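Local coordinates for ABC transporter, periplasmic solute-binding protein (Rhizobium meliloti, PDB 4WED) that probably captures a peptide, nickel-related or haem-type ligand in the periplasm and hands it to an ABC importer, at residues L49-H54 against L63-L68; T97-V102 against G209-K214; T108-A113 against T169-P174; R121-D126 against K135-L140. All coordinates share one frame; numbering follows the deposited sequence.

In the fold
The four contacts form a connected group, although interactions 2 and 4 do not touch each other. Interaction 1 lies nearest the sodium ion, with the Phe-65 side chain about 9 Å from it. It touches interaction 2 where Glu-66 receives hydrogen bonds from Tyr-210 and Trp-211, their centres about 17 Å apart, and interaction 3, about 12 Å from its centre, through Arg-170 NH1 and Phe-65 O. Interactions 2 and 3, also about 12 Å apart between centres, are joined by the backbone bond from Phe-110 to Val-102. Interaction 4 meets interaction 3 through Trp-122 and Thr-169, and both use helix 112-122. The sodium ion itself is bound by Asp-62 and Asp-515.

Interaction 1 (L49-H54 against L63-L68); sequences LDPQSH and LMFEPL
Pro-51 lies over one face of the Phe-65 ring in a CH-pi contact. Its CB is 4.0 Å from the ring centroid and only 7° off the normal, while CG continues across the same face toward the CE1-CZ side. Because Met-64 CG sits 3.7 Å above the plane of Phe-65 on the opposite face, the phenyl is sandwiched between its own neighbour in the chain and the proline. The ring reaches that slot because its CG is anti to the carbonyl carbon (chi1 -63°).

Apolar packing continues beside this sandwich. The selenomethionine Met-64 bends at chi2 and chi3, and its terminal CE comes 4.1 Å from CD1 of Leu-49, the two side chains crossing at about a right angle. Leu-49 O approaches Phe-65 CE2 obliquely, at 3.6 Å. With an alanine in place of Phe-65, Pro-51 and Met-64 would probably face each other across a gap, the proline having lost the ring it covers.

The loop carrying the proline is shaped by its own bonds. Asp-50 OD1 accepts from Gln-52 N at 3.1 Å, an Asx turn, within a type I beta turn from Asp-50 to Ser-53.

The two segments flank helix 58-61, after strand 37-42 and before strand 69-71. Leu-49 also touches Gln-194 of strand 192-197, Met-64 packs on Phe-204 of strand 201-206, and Phe-65 O is bonded by Arg-170, whose NH1 also reaches the sodium-site residue Asp-62.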
# COMPACT_ATOMS: atom_id res chain seq x y z
N LEU A 49 5.88 -1.63 -21.32
CA LEU A 49 5.30 -0.50 -20.58
C LEU A 49 3.84 -0.22 -20.89
O LEU A 49 3.32 0.81 -20.44
CB LEU A 49 6.11 0.76 -20.88
CG LEU A 49 7.61 0.65 -20.62
CD1 LEU A 49 8.32 1.90 -21.09
CD2 LEU A 49 7.89 0.45 -19.14
N ASP A 50 3.22 -1.09 -21.69
CA ASP A 50 1.80 -0.97 -22.06
C ASP A 50 1.00 -0.52 -20.83
O ASP A 50 0.85 -1.29 -19.87
CB ASP A 50 1.30 -2.31 -22.60
CG ASP A 50 -0.04 -2.21 -23.30
OD1 ASP A 50 -0.82 -1.31 -22.93
OD2 ASP A 50 -0.32 -3.05 -24.21
N PRO A 51 0.50 0.72 -20.83
CA PRO A 51 -0.13 1.26 -19.61
C PRO A 51 -1.45 0.59 -19.30
O PRO A 51 -2.03 0.84 -18.24
CB PRO A 51 -0.34 2.75 -19.93
CG PRO A 51 -0.42 2.82 -21.41
CD PRO A 51 0.45 1.69 -21.95
N GLN A 52 -1.94 -0.23 -20.22
CA GLN A 52 -3.12 -1.07 -19.96
C GLN A 52 -2.79 -2.56 -19.96
O GLN A 52 -3.66 -3.37 -20.21
CB GLN A 52 -4.23 -0.75 -20.98
CG GLN A 52 -4.90 0.59 -20.72
CD GLN A 52 -4.18 1.76 -21.33
OE1 GLN A 52 -3.68 1.68 -22.45
NE2 GLN A 52 -4.16 2.90 -20.63
N SER A 53 -1.56 -2.93 -19.64
CA SER A 53 -1.29 -4.33 -19.38
C SER A 53 -0.55 -4.50 -18.04
O SER A 53 -0.51 -3.56 -17.25
CB SER A 53 -0.53 -4.94 -20.55
OG SER A 53 -0.78 -6.32 -20.55
N HIS A 54 0.03 -5.67 -17.78
CA HIS A 54 0.57 -6.00 -16.44
C HIS A 54 2.03 -6.51 -16.40
O HIS A 54 2.41 -7.27 -15.49
CB HIS A 54 -0.38 -6.99 -15.74
CG HIS A 54 -0.45 -8.34 -16.39
ND1 HIS A 54 -1.11 -8.56 -17.58
CD2 HIS A 54 0.00 -9.55 -15.98
CE1 HIS A 54 -1.03 -9.84 -17.90
NE2 HIS A 54 -0.37 -10.47 -16.94
N LEU A 63 6.89 7.37 -14.66
CA LEU A 63 7.76 8.36 -15.28
C LEU A 63 7.19 9.18 -16.43
O LEU A 63 7.51 10.34 -16.56
CB LEU A 63 9.03 7.68 -15.76
CG LEU A 63 9.93 7.27 -14.62
CD1 LEU A 63 11.02 6.37 -15.14
CD2 LEU A 63 10.50 8.53 -14.00
N MSE A 64 6.40 8.57 -17.28
CA MSE A 64 5.84 9.22 -18.46
C MSE A 64 4.35 9.13 -18.56
O MSE A 64 3.76 9.82 -19.38
CB MSE A 64 6.45 8.61 -19.75
CG MSE A 64 5.85 7.28 -20.17
SE MSE A 64 6.55 5.76 -19.10
CE MSE A 64 8.37 5.79 -19.90
N PHE A 65 3.73 8.27 -17.77
CA PHE A 65 2.27 8.20 -17.80
C PHE A 65 1.66 8.97 -16.65
O PHE A 65 2.15 8.96 -15.52
CB PHE A 65 1.78 6.74 -17.94
CG PHE A 65 2.21 6.09 -19.26
CD1 PHE A 65 1.74 6.58 -20.48
CD2 PHE A 65 3.04 4.99 -19.28
CE1 PHE A 65 2.10 5.98 -21.68
CE2 PHE A 65 3.42 4.39 -20.47
CZ PHE A 65 2.96 4.90 -21.68
N GLU A 66 0.59 9.68 -16.95
CA GLU A 66 -0.09 10.46 -15.93
C GLU A 66 -1.53 10.08 -15.82
O GLU A 66 -2.14 9.69 -16.81
CB GLU A 66 0.05 11.95 -16.20
CG GLU A 66 1.40 12.51 -15.77
CD GLU A 66 1.53 13.99 -16.05
OE1 GLU A 66 1.14 14.36 -17.18
OE2 GLU A 66 2.04 14.77 -15.17
N PRO A 67 -2.08 10.17 -14.60
CA PRO A 67 -3.51 9.94 -14.39
C PRO A 67 -4.34 11.23 -14.43
O PRO A 67 -3.81 12.35 -14.48
CB PRO A 67 -3.54 9.38 -12.97
CG PRO A 67 -2.48 10.18 -12.29
CD PRO A 67 -1.39 10.42 -13.33
N LEU A 68 -5.66 11.06 -14.34
CA LEU A 68 -6.54 12.18 -14.17
C LEU A 68 -6.29 12.89 -12.84
O LEU A 68 -6.21 14.13 -12.78
CB LEU A 68 -7.99 11.68 -14.18
CG LEU A 68 -8.45 11.15 -15.53
CD1 LEU A 68 -9.75 10.39 -15.35
CD2 LEU A 68 -8.64 12.30 -16.51

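Interaction 2 (T97-V102 against G209-K214). With FMT (formic acid), chain C.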
# COMPACT_ATOMS: atom_id res chain seq x y z
N THR A 97 -13.44 17.93 -15.55
CA THR A 97 -12.89 19.03 -16.30
C THR A 97 -11.41 18.73 -16.62
O THR A 97 -10.61 18.61 -15.73
CB THR A 97 -13.06 20.32 -15.52
OG1 THR A 97 -14.46 20.58 -15.42
CG2 THR A 97 -12.39 21.47 -16.24
N LEU A 98 -11.07 18.62 -17.89
CA LEU A 98 -9.70 18.29 -18.29
C LEU A 98 -8.81 19.54 -18.33
O LEU A 98 -9.29 20.66 -18.60
CB LEU A 98 -9.69 17.53 -19.64
CG LEU A 98 -10.47 16.19 -19.64
CD1 LEU A 98 -10.55 15.57 -21.01
CD2 LEU A 98 -9.84 15.17 -18.69
N ARG A 99 -7.53 19.34 -18.02
CA ARG A 99 -6.54 20.41 -18.07
C ARG A 99 -6.28 20.79 -19.52
O ARG A 99 -6.02 19.91 -20.31
CB ARG A 99 -5.22 19.98 -17.43
CG ARG A 99 -4.19 21.11 -17.39
CD ARG A 99 -2.91 20.68 -16.70
NE ARG A 99 -3.19 20.02 -15.42
CZ ARG A 99 -3.38 20.64 -14.25
NH1 ARG A 99 -3.30 21.95 -14.16
NH2 ARG A 99 -3.64 19.93 -13.17
N GLU A 100 -6.36 22.09 -19.83
CA GLU A 100 -6.09 22.65 -21.16
C GLU A 100 -4.58 22.83 -21.35
O GLU A 100 -3.85 22.93 -20.37
CB GLU A 100 -6.81 24.01 -21.35
N GLY A 101 -4.12 22.81 -22.60
CA GLY A 101 -2.72 23.09 -22.92
C GLY A 101 -1.76 21.95 -22.65
O GLY A 101 -0.56 22.14 -22.46
N VAL A 102 -2.30 20.74 -22.66
CA VAL A 102 -1.51 19.55 -22.43
C VAL A 102 -1.24 18.87 -23.76
O VAL A 102 -2.14 18.65 -24.57
CB VAL A 102 -2.25 18.59 -21.52
CG1 VAL A 102 -1.50 17.27 -21.39
CG2 VAL A 102 -2.49 19.24 -20.16
N GLY A 209 8.09 21.31 -23.06
CA GLY A 209 6.66 21.53 -23.23
C GLY A 209 5.83 20.50 -22.47
O GLY A 209 4.68 20.27 -22.81
N TYR A 210 6.43 19.86 -21.46
CA TYR A 210 5.66 19.21 -20.41
C TYR A 210 4.87 20.29 -19.74
O TYR A 210 5.35 21.40 -19.55
CB TYR A 210 6.55 18.55 -19.36
CG TYR A 210 5.79 18.02 -18.13
CD1 TYR A 210 4.73 17.15 -18.26
CD2 TYR A 210 6.17 18.39 -16.84
CE1 TYR A 210 4.03 16.69 -17.16
CE2 TYR A 210 5.48 17.94 -15.73
CZ TYR A 210 4.43 17.09 -15.89
OH TYR A 210 3.79 16.65 -14.77
N TRP A 211 3.65 19.96 -19.39
CA TRP A 211 2.72 20.97 -18.93
C TRP A 211 3.01 21.52 -17.55
O TRP A 211 2.78 22.68 -17.31
CB TRP A 211 1.30 20.41 -18.97
CG TRP A 211 1.00 19.28 -18.00
CD1 TRP A 211 1.02 17.94 -18.26
CD2 TRP A 211 0.55 19.42 -16.65
NE1 TRP A 211 0.63 17.23 -17.13
CE2 TRP A 211 0.33 18.12 -16.14
CE3 TRP A 211 0.30 20.53 -15.82
CZ2 TRP A 211 -0.12 17.89 -14.83
CZ3 TRP A 211 -0.14 20.29 -14.53
CH2 TRP A 211 -0.35 18.98 -14.05
N GLY A 212 3.50 20.67 -16.64
CA GLY A 212 3.69 21.02 -15.22
C GLY A 212 5.13 21.42 -14.96
O GLY A 212 5.82 21.84 -15.88
N ASP A 213 5.59 21.29 -13.71
CA ASP A 213 6.98 21.63 -13.34
C ASP A 213 7.96 20.59 -13.86
O ASP A 213 7.75 19.36 -13.72
CB ASP A 213 7.16 21.72 -11.81
CG ASP A 213 6.24 22.75 -11.15
OD1 ASP A 213 6.27 23.96 -11.49
OD2 ASP A 213 5.50 22.35 -10.24
N LYS A 214 9.04 21.08 -14.44
CA LYS A 214 10.07 20.22 -14.98
C LYS A 214 11.13 19.97 -13.93
O LYS A 214 11.48 20.89 -13.19
CB LYS A 214 10.71 20.89 -16.21
C FMT C . 2.88 18.66 -11.89
O1 FMT C . 3.74 19.49 -11.65
O2 FMT C . 2.63 17.70 -11.02
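Where strand 93-98 runs out into a loop, Arg-99 meets Trp-211 of the loop between strands 201-206 and 219-224, its guanidinium laid over the indole. The two planes are 8° apart, and Trp-211 CZ3 stands 3.1 Å above the guanidinium plane, offset toward the rim. Arg-99 NE comes closest, 3.2 Å from Trp-211 CZ3, while Arg-99 CD makes a CH-pi contact with the six-membered ring, 3.6 Å from its centroid and 23° off the normal. The bend in the arginine chain at chi3 (-48°) turns the guanidinium flat onto the indole.

Farther along the same indole face, Val-102 reaches the CG corner of the five-membered ring: its CG2 stands over Trp-211 CG, and its CG1 is 4.1 Å from Trp-211 CD1 at the rim. Both flat groups are held at their polar ends as well. Arg-99 NH2 bonds Cys-80 O and Trp-211 NE1 bonds Glu-66 OE1, which should limit the rotation of each. On the opposite indole face sits the hydroxyl of Tyr-210, itself bonded to Glu-66 OE2. A formic acid, probably from the crystallisation liquor, accepts a weak bond from Asp-213 N at its O1 (3.3 Å).

Around the contact, Arg-99 pairs through its backbone with Leu-81 and Val-102 with Phe-110, while Leu-98, the last residue of strand 93-98, packs against Leu-68 just before strand 69-71.

Interaction 3 (T108-A113 against T169-P174)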
# COMPACT_ATOMS: atom_id res chain seq x y z
N THR A 108 0.91 15.49 -29.97
CA THR A 108 -0.55 15.49 -30.19
C THR A 108 -1.22 16.02 -28.94
O THR A 108 -0.66 15.98 -27.84
CB THR A 108 -1.12 14.11 -30.61
OG1 THR A 108 -0.88 13.13 -29.62
CG2 THR A 108 -0.49 13.62 -31.89
N LYS A 109 -2.44 16.52 -29.13
CA LYS A 109 -3.13 17.34 -28.12
C LYS A 109 -3.87 16.47 -27.12
O LYS A 109 -4.54 15.50 -27.48
CB LYS A 109 -4.10 18.26 -28.86
CG LYS A 109 -4.95 19.21 -28.04
CD LYS A 109 -5.58 20.27 -28.95
CE LYS A 109 -6.79 19.77 -29.74
NZ LYS A 109 -8.07 19.95 -28.98
N PHE A 110 -3.79 16.82 -25.84
CA PHE A 110 -4.63 16.12 -24.85
C PHE A 110 -5.97 16.83 -24.71
O PHE A 110 -5.99 18.02 -24.47
CB PHE A 110 -3.94 16.02 -23.51
CG PHE A 110 -4.78 15.36 -22.46
CD1 PHE A 110 -4.98 13.99 -22.48
CD2 PHE A 110 -5.38 16.12 -21.45
CE1 PHE A 110 -5.74 13.36 -21.52
CE2 PHE A 110 -6.16 15.50 -20.49
CZ PHE A 110 -6.35 14.12 -20.53
N ASP A 111 -7.05 16.10 -24.91
CA ASP A 111 -8.41 16.66 -24.88
C ASP A 111 -9.47 15.54 -24.60
O ASP A 111 -9.14 14.34 -24.48
CB ASP A 111 -8.73 17.50 -26.17
CG ASP A 111 -8.75 16.67 -27.46
OD1 ASP A 111 -8.58 15.44 -27.37
OD2 ASP A 111 -8.95 17.23 -28.57
N ALA A 112 -10.73 15.91 -24.49
CA ALA A 112 -11.79 14.92 -24.26
C ALA A 112 -11.75 13.66 -25.16
O ALA A 112 -11.79 12.53 -24.66
CB ALA A 112 -13.14 15.59 -24.38
N ALA A 113 -11.67 13.88 -26.46
CA ALA A 113 -11.49 12.80 -27.44
C ALA A 113 -10.33 11.84 -27.12
O ALA A 113 -10.46 10.64 -27.25
CB ALA A 113 -11.30 13.42 -28.81
N THR A 169 -5.13 3.13 -15.54
CA THR A 169 -5.86 4.38 -15.62
C THR A 169 -5.17 5.56 -16.27
O THR A 169 -5.61 6.70 -16.07
CB THR A 169 -6.18 4.79 -14.18
OG1 THR A 169 -4.99 4.66 -13.39
CG2 THR A 169 -7.22 3.88 -13.66
N ARG A 170 -4.11 5.34 -17.03
CA ARG A 170 -3.33 6.48 -17.51
C ARG A 170 -3.37 6.60 -19.01
O ARG A 170 -3.88 5.71 -19.66
CB ARG A 170 -1.92 6.44 -16.94
CG ARG A 170 -1.98 6.29 -15.42
CD ARG A 170 -0.70 6.71 -14.75
NE ARG A 170 -0.84 6.69 -13.31
CZ ARG A 170 0.11 7.11 -12.47
NH1 ARG A 170 1.28 7.58 -12.94
NH2 ARG A 170 -0.10 7.06 -11.15
N PHE A 171 -2.79 7.68 -19.52
CA PHE A 171 -3.06 8.22 -20.86
C PHE A 171 -1.92 8.16 -21.90
O PHE A 171 -0.82 8.78 -21.75
CB PHE A 171 -3.63 9.62 -20.70
CG PHE A 171 -4.94 9.60 -19.96
CD1 PHE A 171 -4.96 9.60 -18.57
CD2 PHE A 171 -6.16 9.48 -20.65
CE1 PHE A 171 -6.15 9.55 -17.87
CE2 PHE A 171 -7.36 9.42 -19.95
CZ PHE A 171 -7.36 9.43 -18.55
N LEU A 172 -2.20 7.39 -22.97
CA LEU A 172 -1.25 7.07 -24.02
C LEU A 172 -1.67 7.78 -25.26
O LEU A 172 -2.83 7.73 -25.62
CB LEU A 172 -1.28 5.56 -24.28
CG LEU A 172 -0.58 4.99 -25.52
CD1 LEU A 172 0.95 5.06 -25.40
CD2 LEU A 172 -1.01 3.55 -25.74
N SER A 173 -0.73 8.39 -25.97
CA SER A 173 -1.08 9.12 -27.19
C SER A 173 -1.83 8.23 -28.18
O SER A 173 -1.31 7.23 -28.65
CB SER A 173 0.18 9.68 -27.84
OG SER A 173 -0.06 10.10 -29.17
N PRO A 174 -3.06 8.62 -28.55
CA PRO A 174 -3.79 7.91 -29.62
C PRO A 174 -3.09 7.76 -30.98
O PRO A 174 -3.41 6.81 -31.70
CB PRO A 174 -5.04 8.75 -29.82
CG PRO A 174 -5.17 9.54 -28.58
CD PRO A 174 -3.81 9.76 -28.02
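Phe-110 and Phe-171 form a T-shaped, edge-to-face pair, with the edge of Phe-110 turned toward the face of Phe-171. The ring centroids are 5.7 Å apart and the planes stand at 79°. One corner does the touching: Phe-110 CE1 is 4.0 Å from Phe-171 CD2 and nearly as close to CG, so it meets the part of the ring next to the side-chain root. Phe-110 gets there with CG anti to the backbone N (chi1 178°), which carries the ring out toward the other segment although its CB points across rather than at it. Both phenylalanines are buried.

The polar part of the contact brings two hydroxyls together, Thr-108 OG1 and Ser-173 OG, 3.2 Å apart. Each has a further partner: Thr-108 OG1 is hydrogen-bonded to Asp-106 OD1, and Ser-173 OG is in a weak bond with the backbone N of Lys-175.

Within residues 108-113 there is a salt bridge: Lys-109 NZ meets Asp-111 OD2 at 2.9 Å, approaching on the anti side and 26° out of the carboxylate plane. The other oxygen, OD1, caps the helix by accepting from Ala-114 N, so a single carboxylate serves both the lysine and the N-cap.

The contact thus joins the start of helix 112-122 to the long loop between helix 159-162 and strand 192-197. Phe-171 also lies on Cys-115 and Asn-118 of that helix, Pro-174 packs on its Trp-117, and Asn-118 OD1 bonds Leu-172 N.

Interaction 4 (R121-D126 against K135-L140); sequences RWMGID and KHFQSL
A Met-aromatic contact ties the turn after helix 112-122 to the start of strand 137-144, with the selenomethionine Met-123 lying across Phe-137. Its CB sits over the ring face in a CH-pi contact, 4.1 Å from the centroid and 10° off the normal. SE stands obliquely to the same ring, 4.5 Å from the centroid, and the bend at chi3 (-50°) brings Met-123 CE to 3.7 Å from Phe-137 CE1. That methyl also reaches Leu-140 CD1 at 4.1 Å, so one methyl touches both strand residues. On the backbone side, Met-123 O approaches Phe-137 CD2 to 3.5 Å. Losing the Phe-137 ring to a serine is likely to leave the selenium and methyl of Met-123 without their aromatic partner and less firmly fixed.

Gly-124 is at positive phi in the type II turn from Trp-122 to Ile-125; a CB there would come within 3.2 Å of Phe-137 CD2. Its N bonds Ser-134 OG of helix 132-135. Strand 137-144 is outermost in its sheet and pairs with strand 147-152, where Gln-138 and Ser-139 form a classic beta bulge opposite His-151. Phe-137 packs there on Val-150, and Leu-140 bridges from Ile-148 to Leu-119 of helix 112-122.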
# COMPACT_ATOMS: atom_id res chain seq x y z
N ARG A 121 -10.26 2.06 -23.89
CA ARG A 121 -9.33 0.97 -24.05
C ARG A 121 -9.34 0.02 -22.86
O ARG A 121 -8.97 -1.14 -23.02
CB ARG A 121 -7.91 1.48 -24.28
CG ARG A 121 -7.64 1.86 -25.73
CD ARG A 121 -6.37 2.69 -25.86
NE ARG A 121 -5.39 2.13 -26.79
CZ ARG A 121 -4.66 1.05 -26.56
NH1 ARG A 121 -4.79 0.35 -25.44
NH2 ARG A 121 -3.78 0.65 -27.45
N TRP A 122 -9.75 0.47 -21.68
CA TRP A 122 -9.66 -0.43 -20.51
C TRP A 122 -10.93 -0.56 -19.68
O TRP A 122 -11.12 -1.58 -19.01
CB TRP A 122 -8.49 -0.04 -19.58
CG TRP A 122 -8.60 1.33 -18.99
CD1 TRP A 122 -8.12 2.52 -19.51
CD2 TRP A 122 -9.21 1.65 -17.76
NE1 TRP A 122 -8.42 3.56 -18.66
CE2 TRP A 122 -9.09 3.06 -17.57
CE3 TRP A 122 -9.86 0.89 -16.78
CZ2 TRP A 122 -9.61 3.72 -16.46
CZ3 TRP A 122 -10.37 1.55 -15.65
CH2 TRP A 122 -10.24 2.96 -15.50
N MSE A 123 -11.79 0.43 -19.72
CA MSE A 123 -12.93 0.42 -18.82
C MSE A 123 -14.08 -0.43 -19.30
O MSE A 123 -14.63 -0.21 -20.38
CB MSE A 123 -13.49 1.81 -18.69
CG MSE A 123 -12.83 2.45 -17.49
SE MSE A 123 -13.80 4.12 -17.02
CE MSE A 123 -13.76 4.81 -18.84
N GLY A 124 -14.48 -1.39 -18.46
CA GLY A 124 -15.52 -2.34 -18.82
C GLY A 124 -14.94 -3.63 -19.39
O GLY A 124 -15.68 -4.58 -19.60
N ILE A 125 -13.62 -3.67 -19.63
CA ILE A 125 -12.98 -4.88 -20.13
C ILE A 125 -12.96 -5.87 -18.97
O ILE A 125 -12.57 -5.51 -17.84
CB ILE A 125 -11.56 -4.64 -20.67
N ASP A 126 -13.44 -7.08 -19.23
CA ASP A 126 -13.51 -8.15 -18.23
C ASP A 126 -12.19 -8.29 -17.44
O ASP A 126 -12.23 -8.50 -16.22
CB ASP A 126 -13.89 -9.48 -18.90
N LYS A 135 -15.59 -2.26 -13.66
CA LYS A 135 -16.69 -3.17 -13.43
C LYS A 135 -18.10 -2.56 -13.50
O LYS A 135 -19.02 -3.20 -14.00
CB LYS A 135 -16.48 -3.80 -12.05
CG LYS A 135 -17.60 -4.76 -11.65
CD LYS A 135 -17.22 -5.66 -10.49
CE LYS A 135 -18.28 -6.74 -10.30
NZ LYS A 135 -17.91 -7.72 -9.24
N HIS A 136 -18.29 -1.36 -12.97
CA HIS A 136 -19.63 -0.74 -12.95
C HIS A 136 -19.82 0.28 -14.04
O HIS A 136 -20.86 0.93 -14.13
CB HIS A 136 -19.90 -0.11 -11.58
CG HIS A 136 -20.06 -1.14 -10.51
ND1 HIS A 136 -19.30 -1.15 -9.37
CD2 HIS A 136 -20.85 -2.23 -10.45
CE1 HIS A 136 -19.62 -2.20 -8.63
NE2 HIS A 136 -20.56 -2.88 -9.27
N PHE A 137 -18.80 0.44 -14.85
CA PHE A 137 -18.84 1.41 -15.90
C PHE A 137 -20.09 1.16 -16.78
O PHE A 137 -20.28 0.05 -17.27
CB PHE A 137 -17.58 1.25 -16.69
CG PHE A 137 -17.57 1.97 -18.00
CD1 PHE A 137 -17.48 3.36 -18.03
CD2 PHE A 137 -17.54 1.25 -19.21
CE1 PHE A 137 -17.39 4.04 -19.25
CE2 PHE A 137 -17.44 1.92 -20.42
CZ PHE A 137 -17.37 3.32 -20.43
N GLN A 138 -20.92 2.19 -16.94
CA GLN A 138 -22.10 2.10 -17.78
C GLN A 138 -21.85 2.77 -19.12
O GLN A 138 -22.06 2.14 -20.15
CB GLN A 138 -23.31 2.76 -17.09
CG GLN A 138 -24.67 2.46 -17.71
CD GLN A 138 -25.39 1.30 -17.00
OE1 GLN A 138 -26.39 1.49 -16.28
NE2 GLN A 138 -24.85 0.09 -17.18
N SER A 139 -21.44 4.03 -19.12
CA SER A 139 -21.21 4.79 -20.38
C SER A 139 -20.37 6.06 -20.17
O SER A 139 -20.05 6.43 -19.05
CB SER A 139 -22.53 5.15 -21.10
N LEU A 140 -20.09 6.74 -21.28
CA LEU A 140 -19.10 7.79 -21.34
C LEU A 140 -19.47 8.87 -22.36
O LEU A 140 -19.29 8.67 -23.56
CB LEU A 140 -17.80 7.13 -21.76
CG LEU A 140 -16.51 7.80 -21.34
CD1 LEU A 140 -15.35 7.00 -21.94
CD2 LEU A 140 -16.47 9.25 -21.78